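Local coordinates for nicotinate-nucleotide--dimethylbenzimidazole phosphoribosyltransferase (Thermus thermophilus HB8, PDB 1WX1), which probably catalyses transfer of phosphoribose from nicotinate mononucleotide to 5,6-dimethylbenzimidazole, giving alpha-ribazole 5'-phosphate for cobalamin biosynthesis, at residues L33-L44 and L315-H323; R269-R279 and L290-A301. All blocks are in the same frame, centred on the assembly; numbering follows the deposited sequence.

Interaction 1: L33-L44 and L315-H323; sequences LAALQGRVKPEL and LRAAARILH
Leu322 lies across the Pro42 ring at about a right angle, its CD1 tight against Pro42 CD at 3.5 Å. This is helix-to-loop packing: the end of helix 24-37 and the loop after it, leading to strand 47-54, lie against the C-terminal part of helix 306-321. The two helix segments run almost perpendicular, at 85°, with axes 10.8 Å apart. Leu33 CD1 and Leu44 CD1 both touch Ala319 CB, and this small side chain lets the Pro42 backbone come close. Leu33 CD1 lies 3.4 Å from Leu315 O, on a turn of helix 306-321. Leu44 CD1 packs on the same turn, 4.1 Å from Leu315 CB. Leu322 CD1 also presses on Val40 O, a buried carbonyl with no polar partner in the model.

His323 makes the direct hydrogen bond between the segments. Its ring is layered between Lys41 CB on one face, a CH-pi contact, and Arg320 NH1 on the opposite face. Glu43 CG sits at the ring edge. Arg320 in turn bonds to Gln87 of the second subunit, so this layer borders the dimer interface. Lys41 runs extended past Leu322 O, and a water joins its NZ to His323 O. His323 NE2 donates to Pro42 O at 2.6 Å; the oxygen lies in the ring plane, but the nitrogen stands above the carbonyl plane.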
loop_
_atom_site.group_PDB
_atom_site.type_symbol
_atom_site.label_atom_id
_atom_site.label_comp_id
_atom_site.label_asym_id
_atom_site.label_seq_id
_atom_site.Cartn_x
_atom_site.Cartn_y
_atom_site.Cartn_z
ATOM N N LEU A 33 7.421 -13.799 6.676
ATOM C CA LEU A 33 8.695 -13.119 6.883
ATOM C C LEU A 33 9.446 -13.742 8.059
ATOM O O LEU A 33 10.658 -13.971 7.986
ATOM C CB LEU A 33 8.457 -11.626 7.134
ATOM C CG LEU A 33 7.929 -10.870 5.908
ATOM C CD1 LEU A 33 7.564 -9.439 6.282
ATOM C CD2 LEU A 33 9.001 -10.895 4.808
ATOM N N ALA A 34 8.729 -14.016 9.145
ATOM C CA ALA A 34 9.347 -14.625 10.318
ATOM C C ALA A 34 9.946 -15.980 9.962
ATOM O O ALA A 34 11.076 -16.287 10.340
ATOM C CB ALA A 34 8.314 -14.788 11.436
ATOM N N ALA A 35 9.184 -16.791 9.233
ATOM C CA ALA A 35 9.643 -18.115 8.835
ATOM C C ALA A 35 10.856 -18.037 7.909
ATOM O O ALA A 35 11.775 -18.848 8.016
ATOM C CB ALA A 35 8.510 -18.877 8.156
ATOM N N LEU A 36 10.860 -17.058 7.007
ATOM C CA LEU A 36 11.973 -16.882 6.079
ATOM C C LEU A 36 13.256 -16.485 6.793
ATOM O O LEU A 36 14.327 -16.991 6.475
ATOM C CB LEU A 36 11.645 -15.813 5.033
ATOM C CG LEU A 36 10.678 -16.194 3.917
ATOM C CD1 LEU A 36 10.534 -15.016 2.956
ATOM C CD2 LEU A 36 11.202 -17.421 3.178
ATOM N N GLN A 37 13.147 -15.571 7.753
ATOM C CA GLN A 37 14.316 -15.120 8.496
ATOM C C GLN A 37 14.679 -16.060 9.641
ATOM O O GLN A 37 15.796 -16.018 10.155
ATOM C CB GLN A 37 14.087 -13.725 9.068
ATOM C CG GLN A 37 13.726 -12.667 8.046
ATOM C CD GLN A 37 13.876 -11.267 8.607
ATOM O OE1 GLN A 37 13.887 -11.072 9.825
ATOM N NE2 GLN A 37 13.990 -10.282 7.721
ATOM N N GLY A 38 13.730 -16.896 10.046
ATOM C CA GLY A 38 13.984 -17.818 11.140
ATOM C C GLY A 38 13.985 -17.094 12.474
ATOM O O GLY A 38 14.700 -17.476 13.393
ATOM N N ARG A 39 13.173 -16.048 12.578
ATOM C CA ARG A 39 13.074 -15.252 13.802
ATOM C C ARG A 39 11.601 -14.947 14.045
ATOM O O ARG A 39 10.899 -14.547 13.127
ATOM C CB ARG A 39 13.803 -13.926 13.622
ATOM C CG ARG A 39 15.065 -14.029 12.821
ATOM C CD ARG A 39 15.419 -12.673 12.231
ATOM N NE ARG A 39 15.921 -11.751 13.237
ATOM C CZ ARG A 39 16.387 -10.531 12.968
ATOM N NH1 ARG A 39 16.433 -10.096 11.708
ATOM N NH2 ARG A 39 16.707 -9.697 13.960
ATOM N N VAL A 40 11.142 -15.123 15.280
ATOM C CA VAL A 40 9.749 -14.845 15.606
ATOM C C VAL A 40 9.466 -13.352 15.481
ATOM O O VAL A 40 8.332 -12.947 15.233
ATOM C CB VAL A 40 9.390 -15.320 17.033
ATOM C CG1 VAL A 40 7.978 -14.886 17.391
ATOM C CG2 VAL A 40 9.500 -16.835 17.107
ATOM N N LYS A 41 10.503 -12.538 15.649
ATOM C CA LYS A 41 10.366 -11.095 15.511
ATOM C C LYS A 41 11.239 -10.650 14.336
ATOM O O LYS A 41 12.367 -10.194 14.518
ATOM C CB LYS A 41 10.789 -10.382 16.800
ATOM C CG LYS A 41 9.845 -10.649 17.977
ATOM C CD LYS A 41 10.185 -9.787 19.185
ATOM C CE LYS A 41 9.235 -10.066 20.344
ATOM N NZ LYS A 41 9.460 -9.137 21.493
ATOM N N PRO A 42 10.711 -10.780 13.110
ATOM C CA PRO A 42 11.432 -10.402 11.892
ATOM C C PRO A 42 11.747 -8.917 11.863
ATOM O O PRO A 42 11.029 -8.104 12.451
ATOM C CB PRO A 42 10.468 -10.784 10.761
ATOM C CG PRO A 42 9.388 -11.602 11.420
ATOM C CD PRO A 42 9.301 -11.068 12.812
ATOM N N GLU A 43 12.824 -8.573 11.168
ATOM C CA GLU A 43 13.236 -7.187 11.026
ATOM C C GLU A 43 13.689 -6.955 9.586
ATOM O O GLU A 43 14.411 -7.770 9.017
ATOM C CB GLU A 43 14.375 -6.869 11.997
ATOM C CG GLU A 43 13.993 -7.055 13.465
ATOM C CD GLU A 43 15.073 -6.587 14.421
ATOM O OE1 GLU A 43 15.415 -5.384 14.391
ATOM O OE2 GLU A 43 15.577 -7.417 15.204
ATOM N N LEU A 44 13.233 -5.856 9.000
ATOM C CA LEU A 44 13.594 -5.508 7.635
ATOM C C LEU A 44 14.139 -4.092 7.611
ATOM O O LEU A 44 13.851 -3.285 8.494
ATOM C CB LEU A 44 12.378 -5.598 6.713
ATOM C CG LEU A 44 11.848 -7.000 6.405
ATOM C CD1 LEU A 44 10.591 -6.883 5.543
ATOM C CD2 LEU A 44 12.917 -7.812 5.683
ATOM N N LEU A 315 5.723 -4.421 3.543
ATOM C CA LEU A 315 6.422 -5.595 4.048
ATOM C C LEU A 315 7.116 -5.264 5.365
ATOM O O LEU A 315 7.136 -6.077 6.290
ATOM C CB LEU A 315 7.452 -6.095 3.028
ATOM C CG LEU A 315 6.886 -6.504 1.665
ATOM C CD1 LEU A 315 7.999 -7.061 0.791
ATOM C CD2 LEU A 315 5.802 -7.541 1.851
ATOM N N ARG A 316 7.687 -4.065 5.452
ATOM C CA ARG A 316 8.371 -3.645 6.675
ATOM C C ARG A 316 7.364 -3.519 7.813
ATOM O O ARG A 316 7.626 -3.945 8.937
ATOM C CB ARG A 316 9.084 -2.304 6.468
ATOM C CG ARG A 316 10.167 -2.339 5.404
ATOM C CD ARG A 316 11.102 -1.150 5.514
ATOM N NE ARG A 316 12.111 -1.168 4.459
ATOM C CZ ARG A 316 11.990 -0.535 3.296
ATOM N NH1 ARG A 316 10.902 0.180 3.039
ATOM N NH2 ARG A 316 12.953 -0.628 2.382
ATOM N N ALA A 317 6.212 -2.930 7.511
ATOM C CA ALA A 317 5.157 -2.762 8.505
ATOM C C ALA A 317 4.709 -4.126 9.012
ATOM O O ALA A 317 4.517 -4.325 10.210
ATOM C CB ALA A 317 3.976 -2.027 7.891
ATOM N N ALA A 318 4.533 -5.063 8.086
ATOM C CA ALA A 318 4.111 -6.412 8.433
ATOM C C ALA A 318 5.095 -7.049 9.416
ATOM O O ALA A 318 4.690 -7.663 10.403
ATOM C CB ALA A 318 4.000 -7.262 7.168
ATOM N N ALA A 319 6.386 -6.901 9.146
ATOM C CA ALA A 319 7.407 -7.470 10.023
ATOM C C ALA A 319 7.301 -6.916 11.445
ATOM O O ALA A 319 7.486 -7.648 12.416
ATOM C CB ALA A 319 8.799 -7.193 9.453
ATOM N N ARG A 320 6.993 -5.625 11.562
ATOM C CA ARG A 320 6.872 -4.975 12.866
ATOM C C ARG A 320 5.670 -5.446 13.691
ATOM O O ARG A 320 5.640 -5.259 14.908
ATOM C CB ARG A 320 6.789 -3.454 12.697
ATOM C CG ARG A 320 8.021 -2.818 12.060
ATOM C CD ARG A 320 9.287 -3.135 12.844
ATOM N NE ARG A 320 9.179 -2.766 14.257
ATOM C CZ ARG A 320 10.180 -2.862 15.129
ATOM N NH1 ARG A 320 11.366 -3.310 14.732
ATOM N NH2 ARG A 320 9.997 -2.514 16.398
ATOM N N ILE A 321 4.678 -6.046 13.043
ATOM C CA ILE A 321 3.504 -6.522 13.773
ATOM C C ILE A 321 3.915 -7.442 14.914
ATOM O O ILE A 321 3.401 -7.334 16.027
ATOM C CB ILE A 321 2.523 -7.294 12.854
ATOM C CG1 ILE A 321 1.892 -6.339 11.841
ATOM C CG2 ILE A 321 1.430 -7.952 13.694
ATOM C CD1 ILE A 321 1.025 -7.028 10.799
ATOM N N LEU A 322 4.852 -8.340 14.633
ATOM C CA LEU A 322 5.319 -9.297 15.628
ATOM C C LEU A 322 6.135 -8.650 16.747
ATOM O O LEU A 322 6.487 -9.304 17.726
ATOM C CB LEU A 322 6.111 -10.412 14.938
ATOM C CG LEU A 322 5.201 -11.369 14.148
ATOM C CD1 LEU A 322 5.997 -12.154 13.117
ATOM C CD2 LEU A 322 4.502 -12.307 15.125
ATOM N N HIS A 323 6.420 -7.360 16.600
ATOM C CA HIS A 323 7.161 -6.627 17.615
ATOM C C HIS A 323 6.180 -5.970 18.591
ATOM O O HIS A 323 6.586 -5.338 19.568
ATOM C CB HIS A 323 8.058 -5.578 16.957
ATOM C CG HIS A 323 9.215 -6.167 16.209
ATOM N ND1 HIS A 323 10.501 -6.177 16.717
ATOM C CD2 HIS A 323 9.279 -6.796 15.016
ATOM C CE1 HIS A 323 11.301 -6.786 15.864
ATOM N NE2 HIS A 323 10.590 -7.174 14.821
HETATM O O HOH W 1 8.782 -6.365 20.875
HETATM O O HOH W 2 10.357 -4.032 9.336
HETATM O O HOH W 3 12.267 -4.062 11.716
#

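Interaction 2: R269-R279 and L290-A301; sequences RDHLFAGHLSR and LGLRPLLDLDLA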
loop_
_atom_site.group_PDB
_atom_site.type_symbol
_atom_site.label_atom_id
_atom_site.label_comp_id
_atom_site.label_asym_id
_atom_site.label_seq_id
_atom_site.Cartn_x
_atom_site.Cartn_y
_atom_site.Cartn_z
ATOM N N ARG A 269 9.166 -20.336 -4.581
ATOM C CA ARG A 269 7.838 -19.774 -4.415
ATOM C C ARG A 269 7.560 -19.315 -2.984
ATOM O O ARG A 269 6.847 -18.340 -2.776
ATOM C CB ARG A 269 6.791 -20.800 -4.824
ATOM C CG ARG A 269 5.366 -20.267 -4.846
ATOM C CD ARG A 269 4.411 -21.431 -5.086
ATOM N NE ARG A 269 3.936 -22.018 -3.837
ATOM C CZ ARG A 269 3.291 -21.327 -2.893
ATOM N NH1 ARG A 269 3.045 -20.025 -3.059
ATOM N NH2 ARG A 269 2.905 -21.927 -1.776
ATOM N N ASP A 270 8.121 -20.016 -1.999
ATOM C CA ASP A 270 7.917 -19.673 -0.587
ATOM C C ASP A 270 8.553 -18.345 -0.183
ATOM O O ASP A 270 8.225 -17.790 0.865
ATOM C CB ASP A 270 8.468 -20.781 0.318
ATOM C CG ASP A 270 7.790 -22.107 0.080
ATOM O OD1 ASP A 270 6.544 -22.126 -0.006
ATOM O OD2 ASP A 270 8.506 -23.126 -0.020
ATOM N N HIS A 271 9.450 -17.833 -1.018
ATOM C CA HIS A 271 10.123 -16.567 -0.732
ATOM C C HIS A 271 9.500 -15.383 -1.461
ATOM O O HIS A 271 9.910 -14.237 -1.252
ATOM C CB HIS A 271 11.598 -16.647 -1.130
ATOM C CG HIS A 271 12.441 -17.446 -0.189
ATOM N ND1 HIS A 271 13.507 -16.902 0.498
ATOM C CD2 HIS A 271 12.390 -18.751 0.172
ATOM C CE1 HIS A 271 14.075 -17.837 1.238
ATOM N NE2 HIS A 271 13.416 -18.970 1.057
ATOM N N LEU A 272 8.518 -15.660 -2.316
ATOM C CA LEU A 272 7.866 -14.619 -3.107
ATOM C C LEU A 272 6.681 -13.916 -2.461
ATOM O O LEU A 272 5.843 -14.538 -1.803
ATOM C CB LEU A 272 7.391 -15.186 -4.452
ATOM C CG LEU A 272 8.410 -15.729 -5.456
ATOM C CD1 LEU A 272 7.674 -16.219 -6.708
ATOM C CD2 LEU A 272 9.413 -14.641 -5.809
ATOM N N PHE A 273 6.620 -12.607 -2.681
ATOM C CA PHE A 273 5.540 -11.763 -2.197
ATOM C C PHE A 273 5.073 -10.956 -3.403
ATOM O O PHE A 273 5.887 -10.315 -4.080
ATOM C CB PHE A 273 6.047 -10.823 -1.102
ATOM C CG PHE A 273 6.411 -11.531 0.173
ATOM C CD1 PHE A 273 5.467 -11.693 1.186
ATOM C CD2 PHE A 273 7.677 -12.082 0.339
ATOM C CE1 PHE A 273 5.783 -12.396 2.352
ATOM C CE2 PHE A 273 8.006 -12.788 1.497
ATOM C CZ PHE A 273 7.054 -12.946 2.505
ATOM N N ALA A 274 3.777 -10.989 -3.686
ATOM C CA ALA A 274 3.254 -10.243 -4.823
ATOM C C ALA A 274 3.041 -8.789 -4.426
ATOM O O ALA A 274 2.137 -8.471 -3.645
ATOM C CB ALA A 274 1.944 -10.863 -5.311
ATOM N N GLY A 275 3.885 -7.910 -4.962
ATOM C CA GLY A 275 3.783 -6.495 -4.649
ATOM C C GLY A 275 2.447 -5.876 -5.020
ATOM O O GLY A 275 1.830 -5.182 -4.211
ATOM N N HIS A 276 1.990 -6.118 -6.242
ATOM C CA HIS A 276 0.716 -5.560 -6.680
ATOM C C HIS A 276 0.098 -6.375 -7.800
ATOM O O HIS A 276 0.644 -7.391 -8.230
ATOM C CB HIS A 276 0.899 -4.120 -7.170
ATOM C CG HIS A 276 1.586 -4.017 -8.497
ATOM N ND1 HIS A 276 1.156 -3.168 -9.491
ATOM C CD2 HIS A 276 2.676 -4.656 -8.990
ATOM C CE1 HIS A 276 1.949 -3.288 -10.545
ATOM N NE2 HIS A 276 2.878 -4.183 -10.264
ATOM N N LEU A 277 -1.059 -5.917 -8.260
ATOM C CA LEU A 277 -1.758 -6.561 -9.362
ATOM C C LEU A 277 -1.761 -5.554 -10.502
ATOM O O LEU A 277 -2.377 -4.490 -10.402
ATOM C CB LEU A 277 -3.199 -6.914 -8.977
ATOM C CG LEU A 277 -4.009 -7.567 -10.110
ATOM C CD1 LEU A 277 -3.347 -8.870 -10.542
ATOM C CD2 LEU A 277 -5.438 -7.818 -9.648
ATOM N N SER A 278 -1.047 -5.885 -11.572
ATOM C CA SER A 278 -0.954 -5.027 -12.741
ATOM C C SER A 278 -2.269 -5.039 -13.504
ATOM O O SER A 278 -3.089 -5.933 -13.314
ATOM C CB SER A 278 0.165 -5.520 -13.666
ATOM O OG SER A 278 0.168 -4.804 -14.888
ATOM N N ARG A 279 -2.460 -4.042 -14.360
ATOM C CA ARG A 279 -3.664 -3.955 -15.181
ATOM C C ARG A 279 -3.545 -4.997 -16.298
ATOM O O ARG A 279 -4.537 -5.367 -16.920
ATOM C CB ARG A 279 -3.784 -2.553 -15.790
ATOM C CG ARG A 279 -5.057 -2.297 -16.579
ATOM C CD ARG A 279 -4.941 -0.968 -17.315
ATOM N NE ARG A 279 -4.461 0.085 -16.424
ATOM C CZ ARG A 279 -3.853 1.194 -16.833
ATOM N NH1 ARG A 279 -3.650 1.402 -18.127
ATOM N NH2 ARG A 279 -3.428 2.083 -15.945
ATOM N N LEU A 290 0.985 -19.062 -9.033
ATOM C CA LEU A 290 1.948 -19.027 -7.940
ATOM C C LEU A 290 1.243 -19.117 -6.589
ATOM O O LEU A 290 1.880 -19.361 -5.569
ATOM C CB LEU A 290 2.775 -17.737 -8.008
ATOM C CG LEU A 290 3.860 -17.685 -9.092
ATOM C CD1 LEU A 290 4.303 -16.249 -9.322
ATOM C CD2 LEU A 290 5.032 -18.558 -8.684
ATOM N N GLY A 291 -0.073 -18.918 -6.595
ATOM C CA GLY A 291 -0.840 -18.969 -5.362
ATOM C C GLY A 291 -0.526 -17.791 -4.456
ATOM O O GLY A 291 -0.449 -17.937 -3.236
ATOM N N LEU A 292 -0.354 -16.615 -5.050
ATOM C CA LEU A 292 -0.024 -15.420 -4.286
ATOM C C LEU A 292 -1.095 -14.343 -4.362
ATOM O O LEU A 292 -1.716 -14.137 -5.406
ATOM C CB LEU A 292 1.305 -14.841 -4.784
ATOM C CG LEU A 292 2.513 -15.774 -4.718
ATOM C CD1 LEU A 292 3.706 -15.136 -5.424
ATOM C CD2 LEU A 292 2.841 -16.070 -3.258
ATOM N N ARG A 293 -1.299 -13.650 -3.245
ATOM C CA ARG A 293 -2.274 -12.570 -3.172
ATOM C C ARG A 293 -1.536 -11.239 -3.276
ATOM O O ARG A 293 -0.600 -10.983 -2.526
ATOM C CB ARG A 293 -3.033 -12.616 -1.844
ATOM C CG ARG A 293 -4.025 -11.477 -1.654
ATOM C CD ARG A 293 -4.647 -11.536 -0.267
ATOM N NE ARG A 293 -5.672 -10.517 -0.054
ATOM C CZ ARG A 293 -5.466 -9.206 -0.137
ATOM N NH1 ARG A 293 -4.262 -8.733 -0.433
ATOM N NH2 ARG A 293 -6.468 -8.364 0.086
ATOM N N PRO A 294 -1.953 -10.377 -4.213
ATOM C CA PRO A 294 -1.338 -9.061 -4.426
ATOM C C PRO A 294 -1.573 -8.138 -3.228
ATOM O O PRO A 294 -2.691 -8.040 -2.720
ATOM C CB PRO A 294 -2.041 -8.538 -5.681
ATOM C CG PRO A 294 -2.601 -9.777 -6.336
ATOM C CD PRO A 294 -3.035 -10.619 -5.183
ATOM N N LEU A 295 -0.525 -7.456 -2.785
ATOM C CA LEU A 295 -0.646 -6.544 -1.653
ATOM C C LEU A 295 -1.328 -5.241 -2.046
ATOM O O LEU A 295 -2.130 -4.700 -1.289
ATOM C CB LEU A 295 0.734 -6.229 -1.077
ATOM C CG LEU A 295 1.374 -7.345 -0.262
ATOM C CD1 LEU A 295 2.811 -6.982 0.078
ATOM C CD2 LEU A 295 0.562 -7.563 1.001
ATOM N N LEU A 296 -0.993 -4.740 -3.230
ATOM C CA LEU A 296 -1.554 -3.492 -3.731
ATOM C C LEU A 296 -2.335 -3.695 -5.024
ATOM O O LEU A 296 -2.053 -4.611 -5.796
ATOM C CB LEU A 296 -0.433 -2.488 -4.013
ATOM C CG LEU A 296 0.455 -2.058 -2.846
ATOM C CD1 LEU A 296 1.677 -1.307 -3.377
ATOM C CD2 LEU A 296 -0.350 -1.189 -1.896
ATOM N N ASP A 297 -3.309 -2.823 -5.254
ATOM C CA ASP A 297 -4.103 -2.846 -6.477
ATOM C C ASP A 297 -4.395 -1.384 -6.790
ATOM O O ASP A 297 -5.419 -0.841 -6.372
ATOM C CB ASP A 297 -5.412 -3.602 -6.287
ATOM C CG ASP A 297 -6.113 -3.871 -7.606
ATOM O OD1 ASP A 297 -5.882 -3.103 -8.563
ATOM O OD2 ASP A 297 -6.895 -4.841 -7.688
ATOM N N LEU A 298 -3.482 -0.748 -7.517
ATOM C CA LEU A 298 -3.622 0.661 -7.850
ATOM C C LEU A 298 -3.786 0.911 -9.344
ATOM O O LEU A 298 -3.609 2.033 -9.811
ATOM C CB LEU A 298 -2.407 1.427 -7.323
ATOM C CG LEU A 298 -2.182 1.356 -5.808
ATOM C CD1 LEU A 298 -0.785 1.861 -5.470
ATOM C CD2 LEU A 298 -3.249 2.173 -5.087
ATOM N N ASP A 299 -4.123 -0.142 -10.082
ATOM C CA ASP A 299 -4.320 -0.057 -11.525
ATOM C C ASP A 299 -3.060 0.425 -12.242
ATOM O O ASP A 299 -3.131 1.161 -13.229
ATOM C CB ASP A 299 -5.506 0.866 -11.838
ATOM C CG ASP A 299 -5.856 0.892 -13.317
ATOM O OD1 ASP A 299 -5.835 -0.180 -13.958
ATOM O OD2 ASP A 299 -6.165 1.986 -13.837
ATOM N N LEU A 300 -1.906 -0.001 -11.741
ATOM C CA LEU A 300 -0.631 0.373 -12.337
ATOM C C LEU A 300 -0.378 -0.484 -13.574
ATOM O O LEU A 300 -0.770 -1.648 -13.627
ATOM C CB LEU A 300 0.507 0.169 -11.332
ATOM C CG LEU A 300 0.373 0.893 -9.988
ATOM C CD1 LEU A 300 1.555 0.534 -9.101
ATOM C CD2 LEU A 300 0.306 2.396 -10.208
ATOM N N ALA A 301 0.279 0.095 -14.569
ATOM C CA ALA A 301 0.585 -0.631 -15.792
ATOM C C ALA A 301 1.923 -0.145 -16.338
ATOM O O ALA A 301 2.134 -0.116 -17.547
ATOM C CB ALA A 301 -0.522 -0.404 -16.821
HETATM O O HOH W 4 2.045 -12.043 -1.793
HETATM O O HOH W 5 -1.544 -2.036 -9.304
HETATM O O HOH W 6 -4.580 -3.149 -10.667
#
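This is mainly a backbone pairing at the edge of the parallel sheet: the strand 272-274 and the residues after it are flanked by the loop that returns from helix 281-290. A single beta bridge joins His276 to Leu296. Around it Leu295 N donates to Ala274 O, Leu296 N to Gly275 O, and Leu277 N to Leu296 O. Further along, Arg279 N donates to Leu300 O.

Apolar side chains fill the start of the contact. A Schellman motif with Gly291 as its C-prime residue ends helix 281-290 and turns the chain toward the strand. Leu292 then puts CD1 3.8 Å from Leu272 CB and its CB 4.1 Å from Ala274 CB. Next, Pro294 CB packs on Leu277 CB at 3.9 Å.

His276 has CG between its backbone N and carbonyl carbon (chi1 73°), which brings ND1 to 3.7 Å from Leu300 CD1. A water lies 2.9 Å from His276 ND1 and also meets Leu277 O, Leu298 N and Leu300 N, joining the two segments at four polar atoms. The His276 side chain is about 9 Å from that of Glu304, the predicted proton acceptor.

At the far end Arg279 holds Asp299 side-on. A bend at chi3 (-48°) turns NE and NH2 toward Asp299 and lays one guanidinium face under Ala301 CB. NH2 donates to Asp299 O and also to Arg21 O of the second subunit. NE forms a salt bridge with Asp299 OD1 at 2.8 Å, meeting that oxygen from above the carboxylate plane.

In the fold
From the N terminus, helix 24-37 and its following loop come first, and their partner arrives only with helix 306-321. Interaction 1 thus closes a loop of 270 residues that carries all six strands of the parallel sheet. Interaction 2 lies within that loop and closes a short one: only the ten residues of 280-289, mostly helix, separate its segments. The two contacts meet directly. Leu33 and Leu36 of helix 24-37 pack on Phe273 of the edge strand, and Leu36 also touches His271. Leu315 of helix 306-321 touches Leu295 of the returning loop. Both contacts reach the second subunit, so the sheet edge, the two helices and the dimer interface are tied together.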